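Side-chain contacts in ATP-dependent DNA helicase (Mycobacterium smegmatis, PDB 5V9X), which couples ATP hydrolysis to 3'-to-5' movement along a single-stranded DNA tracking strand and unwinds RNA:DNA hybrids: residues E281-L286 and I398-P403; G438-V443 and G634-E639; A787-R792 and F821-E826. All coordinates share one frame; numbering follows the deposited sequence.

Interaction 1 of 3, residues E281-L286 and I398-P403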
loop_
_atom_site.group_PDB
_atom_site.type_symbol
_atom_site.label_atom_id
_atom_site.label_comp_id
_atom_site.label_asym_id
_atom_site.label_seq_id
_atom_site.Cartn_x
_atom_site.Cartn_y
_atom_site.Cartn_z
ATOM N N GLU A 281 -15.591 22.493 8.221
ATOM C CA GLU A 281 -15.478 23.639 9.118
ATOM C C GLU A 281 -14.361 23.436 10.133
ATOM O O GLU A 281 -13.495 24.303 10.300
ATOM C CB GLU A 281 -16.809 23.870 9.829
ATOM C CG GLU A 281 -17.441 25.215 9.552
ATOM C CD GLU A 281 -18.628 25.479 10.451
ATOM O OE1 GLU A 281 -19.635 24.750 10.336
ATOM O OE2 GLU A 281 -18.543 26.402 11.289
ATOM N N ARG A 282 -14.371 22.296 10.831
ATOM C CA ARG A 282 -13.364 22.043 11.857
ATOM C C ARG A 282 -11.965 21.930 11.264
ATOM O O ARG A 282 -10.982 22.279 11.928
ATOM C CB ARG A 282 -13.712 20.773 12.634
ATOM C CG ARG A 282 -15.047 20.827 13.360
ATOM C CD ARG A 282 -15.031 21.834 14.500
ATOM N NE ARG A 282 -16.247 21.753 15.305
ATOM C CZ ARG A 282 -17.362 22.431 15.048
ATOM N NH1 ARG A 282 -17.418 23.246 14.004
ATOM N NH2 ARG A 282 -18.423 22.291 15.833
ATOM N N ILE A 283 -11.853 21.442 10.027
ATOM C CA ILE A 283 -10.545 21.341 9.384
ATOM C C ILE A 283 -9.954 22.728 9.172
ATOM O O ILE A 283 -8.783 22.979 9.485
ATOM C CB ILE A 283 -10.651 20.563 8.061
ATOM C CG1 ILE A 283 -10.816 19.067 8.337
ATOM C CG2 ILE A 283 -9.429 20.821 7.185
ATOM C CD1 ILE A 283 -10.912 18.224 7.087
ATOM N N VAL A 284 -10.756 23.651 8.635
ATOM C CA VAL A 284 -10.295 25.027 8.479
ATOM C C VAL A 284 -9.980 25.634 9.840
ATOM O O VAL A 284 -8.992 26.362 9.999
ATOM C CB VAL A 284 -11.336 25.858 7.705
ATOM C CG1 VAL A 284 -10.874 27.297 7.563
ATOM C CG2 VAL A 284 -11.582 25.249 6.335
ATOM N N ASP A 285 -10.807 25.334 10.846
ATOM C CA ASP A 285 -10.499 25.751 12.211
ATOM C C ASP A 285 -9.138 25.227 12.651
ATOM O O ASP A 285 -8.359 25.949 13.287
ATOM C CB ASP A 285 -11.588 25.267 13.172
ATOM C CG ASP A 285 -12.896 26.019 13.011
ATOM O OD1 ASP A 285 -12.966 26.933 12.163
ATOM O OD2 ASP A 285 -13.857 25.695 13.739
ATOM N N LEU A 286 -8.829 23.974 12.311
ATOM C CA LEU A 286 -7.564 23.385 12.739
ATOM C C LEU A 286 -6.393 23.931 11.930
ATOM O O LEU A 286 -5.309 24.158 12.479
ATOM C CB LEU A 286 -7.639 21.862 12.633
ATOM C CG LEU A 286 -8.449 21.198 13.750
ATOM C CD1 LEU A 286 -8.790 19.755 13.405
ATOM C CD2 LEU A 286 -7.681 21.269 15.060
ATOM N N ILE A 398 -4.029 15.885 9.461
ATOM C CA ILE A 398 -5.430 15.515 9.598
ATOM C C ILE A 398 -5.703 14.350 8.659
ATOM O O ILE A 398 -5.345 14.401 7.475
ATOM C CB ILE A 398 -6.362 16.700 9.296
ATOM C CG1 ILE A 398 -6.113 17.842 10.282
ATOM C CG2 ILE A 398 -7.809 16.256 9.352
ATOM C CD1 ILE A 398 -6.968 19.061 10.023
ATOM N N GLN A 399 -6.326 13.300 9.186
ATOM C CA GLN A 399 -6.670 12.112 8.416
ATOM C C GLN A 399 -8.186 12.054 8.282
ATOM O O GLN A 399 -8.895 11.881 9.277
ATOM C CB GLN A 399 -6.129 10.848 9.081
ATOM C CG GLN A 399 -6.580 9.557 8.418
ATOM C CD GLN A 399 -6.091 9.435 6.991
ATOM O OE1 GLN A 399 -4.947 9.774 6.688
ATOM N NE2 GLN A 399 -6.957 8.956 6.103
ATOM N N VAL A 400 -8.676 12.207 7.056
ATOM C CA VAL A 400 -10.102 12.099 6.766
ATOM C C VAL A 400 -10.406 10.640 6.454
ATOM O O VAL A 400 -9.779 10.050 5.568
ATOM C CB VAL A 400 -10.505 13.018 5.604
ATOM C CG1 VAL A 400 -11.795 12.537 4.957
ATOM C CG2 VAL A 400 -10.671 14.445 6.103
ATOM N N GLU A 401 -11.360 10.064 7.194
ATOM C CA GLU A 401 -11.684 8.639 7.175
ATOM C C GLU A 401 -10.541 7.825 7.775
ATOM O O GLU A 401 -9.394 8.284 7.800
ATOM C CB GLU A 401 -12.007 8.158 5.754
ATOM C CG GLU A 401 -12.607 6.758 5.670
ATOM C CD GLU A 401 -13.023 6.380 4.260
ATOM O OE1 GLU A 401 -12.341 6.799 3.300
ATOM O OE2 GLU A 401 -14.041 5.670 4.112
ATOM N N ALA A 402 -10.840 6.634 8.279
ATOM C CA ALA A 402 -9.790 5.771 8.797
ATOM C C ALA A 402 -8.771 5.481 7.698
ATOM O O ALA A 402 -9.149 5.290 6.536
ATOM C CB ALA A 402 -10.378 4.465 9.334
ATOM N N PRO A 403 -7.481 5.458 8.018
ATOM C CA PRO A 403 -6.459 5.211 6.994
ATOM C C PRO A 403 -6.451 3.751 6.576
ATOM O O PRO A 403 -7.026 2.898 7.269
ATOM C CB PRO A 403 -5.155 5.608 7.700
ATOM C CG PRO A 403 -5.439 5.417 9.143
ATOM C CD PRO A 403 -6.891 5.743 9.339
#

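Interaction 2 of 3, residues G438-V443 and G634-E639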
loop_
_atom_site.group_PDB
_atom_site.type_symbol
_atom_site.label_atom_id
_atom_site.label_comp_id
_atom_site.label_asym_id
_atom_site.label_seq_id
_atom_site.Cartn_x
_atom_site.Cartn_y
_atom_site.Cartn_z
ATOM N N GLY A 438 -13.727 2.515 13.141
ATOM C CA GLY A 438 -12.499 2.288 12.395
ATOM C C GLY A 438 -11.389 3.243 12.789
ATOM O O GLY A 438 -10.237 2.835 12.959
ATOM N N CYS A 439 -11.718 4.528 12.943
ATOM C CA CYS A 439 -10.718 5.504 13.363
ATOM C C CYS A 439 -10.268 5.254 14.798
ATOM O O CYS A 439 -9.088 5.434 15.123
ATOM C CB CYS A 439 -11.270 6.922 13.220
ATOM S SG CYS A 439 -11.732 7.386 11.537
ATOM N N ALA A 440 -11.191 4.843 15.669
ATOM C CA ALA A 440 -10.843 4.614 17.068
ATOM C C ALA A 440 -9.864 3.455 17.213
ATOM O O ALA A 440 -8.820 3.590 17.863
ATOM C CB ALA A 440 -12.108 4.361 17.889
ATOM N N VAL A 441 -10.186 2.304 16.614
ATOM C CA VAL A 441 -9.269 1.167 16.651
ATOM C C VAL A 441 -7.922 1.552 16.055
ATOM O O VAL A 441 -6.866 1.155 16.561
ATOM C CB VAL A 441 -9.884 -0.046 15.928
ATOM C CG1 VAL A 441 -8.882 -1.187 15.850
ATOM C CG2 VAL A 441 -11.150 -0.501 16.634
ATOM N N THR A 442 -7.937 2.343 14.982
ATOM C CA THR A 442 -6.687 2.771 14.361
ATOM C C THR A 442 -5.850 3.598 15.329
ATOM O O THR A 442 -4.651 3.347 15.497
ATOM C CB THR A 442 -6.979 3.558 13.086
ATOM O OG1 THR A 442 -7.686 2.722 12.161
ATOM C CG2 THR A 442 -5.683 4.025 12.446
ATOM N N VAL A 443 -6.468 4.588 15.979
ATOM C CA VAL A 443 -5.765 5.370 16.994
ATOM C C VAL A 443 -5.260 4.462 18.108
ATOM O O VAL A 443 -4.138 4.623 18.603
ATOM C CB VAL A 443 -6.681 6.481 17.541
ATOM C CG1 VAL A 443 -6.099 7.089 18.810
ATOM C CG2 VAL A 443 -6.897 7.554 16.489
ATOM N N GLY A 634 -13.395 -6.147 16.424
ATOM C CA GLY A 634 -14.471 -6.774 17.172
ATOM C C GLY A 634 -14.244 -6.734 18.670
ATOM O O GLY A 634 -15.175 -6.491 19.442
ATOM N N ALA A 635 -13.002 -6.974 19.103
ATOM C CA ALA A 635 -12.685 -6.900 20.524
ATOM C C ALA A 635 -12.882 -5.492 21.069
ATOM O O ALA A 635 -13.211 -5.323 22.249
ATOM C CB ALA A 635 -11.250 -7.373 20.766
ATOM N N PHE A 636 -12.683 -4.473 20.231
ATOM C CA PHE A 636 -12.978 -3.105 20.645
ATOM C C PHE A 636 -14.480 -2.878 20.743
ATOM O O PHE A 636 -14.961 -2.266 21.703
ATOM C CB PHE A 636 -12.340 -2.117 19.665
ATOM C CG PHE A 636 -12.801 -0.691 19.838
ATOM C CD1 PHE A 636 -12.100 0.186 20.650
ATOM C CD2 PHE A 636 -13.923 -0.220 19.167
ATOM C CE1 PHE A 636 -12.518 1.499 20.800
ATOM C CE2 PHE A 636 -14.345 1.091 19.319
ATOM C CZ PHE A 636 -13.641 1.951 20.135
ATOM N N THR A 637 -15.235 -3.352 19.749
ATOM C CA THR A 637 -16.680 -3.150 19.751
ATOM C C THR A 637 -17.329 -3.873 20.923
ATOM O O THR A 637 -18.166 -3.304 21.633
ATOM C CB THR A 637 -17.277 -3.626 18.427
ATOM O OG1 THR A 637 -16.688 -2.893 17.345
ATOM C CG2 THR A 637 -18.783 -3.414 18.416
ATOM N N GLY A 638 -16.952 -5.134 21.141
ATOM C CA GLY A 638 -17.509 -5.875 22.260
ATOM C C GLY A 638 -17.181 -5.240 23.597
ATOM O O GLY A 638 -18.055 -5.082 24.453
ATOM N N GLU A 639 -15.916 -4.856 23.790
ATOM C CA GLU A 639 -15.492 -4.310 25.077
ATOM C C GLU A 639 -16.247 -3.031 25.414
ATOM O O GLU A 639 -16.840 -2.913 26.493
ATOM C CB GLU A 639 -13.985 -4.054 25.076
ATOM C CG GLU A 639 -13.483 -3.432 26.373
ATOM C CD GLU A 639 -11.972 -3.425 26.481
ATOM O OE1 GLU A 639 -11.372 -2.337 26.378
ATOM O OE2 GLU A 639 -11.386 -4.511 26.672
#

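Interaction 3 of 3, residues A787-R792 and F821-E826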
loop_
_atom_site.group_PDB
_atom_site.type_symbol
_atom_site.label_atom_id
_atom_site.label_comp_id
_atom_site.label_asym_id
_atom_site.label_seq_id
_atom_site.Cartn_x
_atom_site.Cartn_y
_atom_site.Cartn_z
ATOM N N ALA A 787 2.739 -9.866 -17.263
ATOM C CA ALA A 787 3.655 -10.805 -17.899
ATOM C C ALA A 787 3.963 -10.447 -19.349
ATOM O O ALA A 787 4.738 -11.171 -19.986
ATOM C CB ALA A 787 3.086 -12.225 -17.830
ATOM N N LEU A 788 3.374 -9.370 -19.878
ATOM C CA LEU A 788 3.622 -8.885 -21.235
ATOM C C LEU A 788 3.162 -9.875 -22.303
ATOM O O LEU A 788 3.792 -9.999 -23.355
ATOM C CB LEU A 788 5.103 -8.535 -21.442
ATOM C CG LEU A 788 5.731 -7.578 -20.428
ATOM C CD1 LEU A 788 7.236 -7.482 -20.640
ATOM C CD2 LEU A 788 5.083 -6.211 -20.526
ATOM N N LEU A 789 2.056 -10.577 -22.051
ATOM C CA LEU A 789 1.562 -11.593 -22.971
ATOM C C LEU A 789 0.354 -11.150 -23.785
ATOM O O LEU A 789 0.078 -11.755 -24.827
ATOM C CB LEU A 789 1.195 -12.867 -22.203
ATOM C CG LEU A 789 2.342 -13.539 -21.453
ATOM C CD1 LEU A 789 1.825 -14.736 -20.691
ATOM C CD2 LEU A 789 3.441 -13.955 -22.415
ATOM N N LEU A 790 -0.372 -10.128 -23.336
ATOM C CA LEU A 790 -1.543 -9.668 -24.068
ATOM C C LEU A 790 -1.124 -8.846 -25.283
ATOM O O LEU A 790 -0.210 -8.024 -25.190
ATOM C CB LEU A 790 -2.443 -8.823 -23.172
ATOM C CG LEU A 790 -3.184 -9.517 -22.032
ATOM C CD1 LEU A 790 -4.052 -8.512 -21.293
ATOM C CD2 LEU A 790 -4.019 -10.668 -22.566
ATOM N N PRO A 791 -1.773 -9.044 -26.430
ATOM C CA PRO A 791 -1.505 -8.176 -27.584
ATOM C C PRO A 791 -2.019 -6.767 -27.320
ATOM O O PRO A 791 -3.153 -6.579 -26.875
ATOM C CB PRO A 791 -2.265 -8.857 -28.728
ATOM C CG PRO A 791 -3.334 -9.649 -28.053
ATOM C CD PRO A 791 -2.761 -10.092 -26.737
ATOM N N ARG A 792 -1.172 -5.779 -27.581
ATOM C CA ARG A 792 -1.511 -4.380 -27.367
ATOM C C ARG A 792 -1.856 -3.703 -28.692
ATOM O O ARG A 792 -1.622 -4.241 -29.777
ATOM C CB ARG A 792 -0.361 -3.649 -26.659
ATOM C CG ARG A 792 1.030 -4.052 -27.126
ATOM C CD ARG A 792 2.120 -3.263 -26.406
ATOM N NE ARG A 792 2.078 -3.435 -24.956
ATOM C CZ ARG A 792 2.900 -2.822 -24.107
ATOM N NH1 ARG A 792 3.832 -1.995 -24.564
ATOM N NH2 ARG A 792 2.793 -3.036 -22.803
ATOM N N PHE A 821 -1.383 -23.757 -17.158
ATOM C CA PHE A 821 -0.982 -22.507 -17.790
ATOM C C PHE A 821 -0.432 -21.549 -16.738
ATOM O O PHE A 821 -1.146 -21.221 -15.777
ATOM C CB PHE A 821 -2.177 -21.890 -18.514
ATOM C CG PHE A 821 -1.809 -20.834 -19.517
ATOM C CD1 PHE A 821 -1.218 -21.182 -20.722
ATOM C CD2 PHE A 821 -2.077 -19.498 -19.268
ATOM C CE1 PHE A 821 -0.886 -20.214 -21.651
ATOM C CE2 PHE A 821 -1.750 -18.526 -20.194
ATOM C CZ PHE A 821 -1.155 -18.885 -21.387
ATOM N N PRO A 822 0.817 -21.091 -16.867
ATOM C CA PRO A 822 1.433 -20.303 -15.784
ATOM C C PRO A 822 0.653 -19.061 -15.376
ATOM O O PRO A 822 0.737 -18.655 -14.209
ATOM C CB PRO A 822 2.805 -19.941 -16.366
ATOM C CG PRO A 822 3.109 -21.060 -17.300
ATOM C CD PRO A 822 1.789 -21.444 -17.916
ATOM N N ILE A 823 -0.101 -18.442 -16.286
ATOM C CA ILE A 823 -0.890 -17.278 -15.894
ATOM C C ILE A 823 -2.080 -17.704 -15.044
ATOM O O ILE A 823 -2.426 -17.039 -14.059
ATOM C CB ILE A 823 -1.330 -16.479 -17.133
ATOM C CG1 ILE A 823 -0.110 -16.093 -17.966
ATOM C CG2 ILE A 823 -2.081 -15.223 -16.717
ATOM C CD1 ILE A 823 0.904 -15.273 -17.201
ATOM N N VAL A 824 -2.720 -18.822 -15.399
ATOM C CA VAL A 824 -3.791 -19.360 -14.563
ATOM C C VAL A 824 -3.253 -19.721 -13.184
ATOM O O VAL A 824 -3.864 -19.402 -12.157
ATOM C CB VAL A 824 -4.453 -20.570 -15.245
ATOM C CG1 VAL A 824 -5.478 -21.205 -14.319
ATOM C CG2 VAL A 824 -5.101 -20.152 -16.553
ATOM N N LEU A 825 -2.097 -20.388 -13.142
ATOM C CA LEU A 825 -1.488 -20.755 -11.866
ATOM C C LEU A 825 -1.234 -19.523 -11.004
ATOM O O LEU A 825 -1.535 -19.516 -9.804
ATOM C CB LEU A 825 -0.183 -21.514 -12.104
ATOM C CG LEU A 825 -0.226 -22.837 -12.867
ATOM C CD1 LEU A 825 1.182 -23.381 -13.056
ATOM C CD2 LEU A 825 -1.098 -23.852 -12.147
ATOM N N GLU A 826 -0.682 -18.466 -11.604
ATOM C CA GLU A 826 -0.327 -17.282 -10.829
ATOM C C GLU A 826 -1.564 -16.502 -10.403
ATOM O O GLU A 826 -1.612 -15.968 -9.288
ATOM C CB GLU A 826 0.625 -16.394 -11.631
ATOM C CG GLU A 826 0.968 -15.075 -10.957
ATOM C CD GLU A 826 1.502 -15.246 -9.543
ATOM O OE1 GLU A 826 2.151 -16.275 -9.256
ATOM O OE2 GLU A 826 1.272 -14.341 -8.711
#

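Interaction 1 of 3, residues E281-L286 and I398-P403
I283 and L286, one helical turn apart, meet I398 and V400 on a strand that runs almost antiparallel to their helix; the short axes make an angle of 167° and come within 11.0 Å of each other. I398 carries the larger share of the strand's side. Its CG1 stands beside the backbone N and its chain continues fully extended (chi2 178°), so that CD1 reaches the helix surface where I283 and L286 adjoin. There I398 CD1 lies 3.9 Å from L286 CB and also touches L286 CD1, while I283 CG2 comes to 4.1 Å of I398 CD1 from one turn earlier in the helix. The two branches of I283 divide the work. CG2, anti to the backbone N, serves I398, whereas the straight CG1 arm (chi2 -179°) slants toward the strand and sets I283 CD1 3.9 Å from V400 CG2, the two side chains crossing at about a right angle. No hydrogen bond spans the segments, and F429 of the next strand touches I283, L286 and I398, widening the same apolar layer. Polar groups gather beyond it, toward the end of the strand. Q399 is turned from the helix and gives its NE2 to E401 O at 3.0 Å, with the acceptor lying in the amide plane; N298 and R412 bind the same amide, which fixes its rotation. The bound nucleic acid passes about 5 Å from the nearest atom of this contact. Helix 276-288 links strands 256-262 and 292-296 of one parallel sheet and, on the way, passes over strands 394-400 and 424-429, which lie between them: a beta-alpha-beta crossover in the second RecA-like domain of a superfamily 2 helicase.

Interaction 2 of 3, residues G438-V443 and G634-E639
A440 and V441 offer neighbouring methyl groups to one aromatic ring, that of F636 on helix 627-640. Along the first helix, G438 contributes backbone: its O accepts both T442 N, at 3.1 Å, and T442 OG1, at 2.7 Å, the two donors arriving from opposite faces of the carbonyl plane. C439, like V443 farther along the segment, faces strand 424-429 through L428. A440 then points its CB at the far end of the ring, 3.6 Å from F636 CZ, with F636 CE1 the next atom in distance. V441 takes the near end, with CG2 lying 3.6 Å from F636 CG and about equally close to F636 CB. The side chains of V441 and F636 run alongside each other in opposite senses, and the two methyls, A440 CB and V441 CG2, both approach the ring obliquely. With chi1 at 169°, F636 swings CG opposite its backbone N, and the ring stands out toward the partner helix. T442 faces elsewhere, its hydroxyl engaged by the preceding turn and its side chain against P403. Apolar contact alone therefore joins the two segments. One turn before A440 and one after V441, I437 and Q444 also touch F636, and M655 of a loop touches it as well. Lodged among residues at positions i, i+3, i+4 and i+7, F636 resembles a knob in a hole of knobs-into-holes helix packing.

Interaction 3 of 3, residues A787-R792 and F821-E826
I823, in the first turn of helix 822-835, meets A787 and L789 on the loop that follows helix 774-786. The tight part is purely aliphatic. L789 and I823 reach toward each other tip to tip, and L789 CD1 sits 3.6 Å from both I823 CG1 and I823 CD1. A bend at chi2 (-58°) folds CD1 of I823 back from an extended course, and the same methyl lies 3.8 Å from A787 CB. Between the two loop contacts, L788 has a positive phi of 65° and ends the preceding helix in a Schellman motif; A787 and L789, either side of L788 in sequence, both meet I823, while L788 touches S545. Farther out the packing thins. F821, at the N-cap position, comes no nearer than 5.2 Å to the other segment with its side chain and is occupied instead by L506, K510 and L519. L825 is exposed and marks the solvent side of the helix, and at the loop's other end partly exposed R792 hydrogen-bonds T544 and P795. Around the aliphatic centre, L506 of helix 497-508 touches L789, I823 and F821, F780 of helix 774-786 packs on I823 and V824, and A815 of helix 801-815 lies against F821 and V824.

In the fold
All three contacts are buried and apolar, but they join different kinds of element. Interactions 1 and 2 belong to one neighbourhood: their centres lie 20 Å apart and they touch where A402 and P403 meet C439 and T442. Interaction 1 packs a helix on a strand of the parallel sheet, with branched aliphatic side chains; interaction 2 joins two helices through an aromatic ring, and its helix 433-448 also rests on that sheet. Interaction 3 stands apart, 43 and 41 Å from the others between centres and on the opposite side of the chain's centre; there a loop meets the start of a helix within the DEAD/H-associated region.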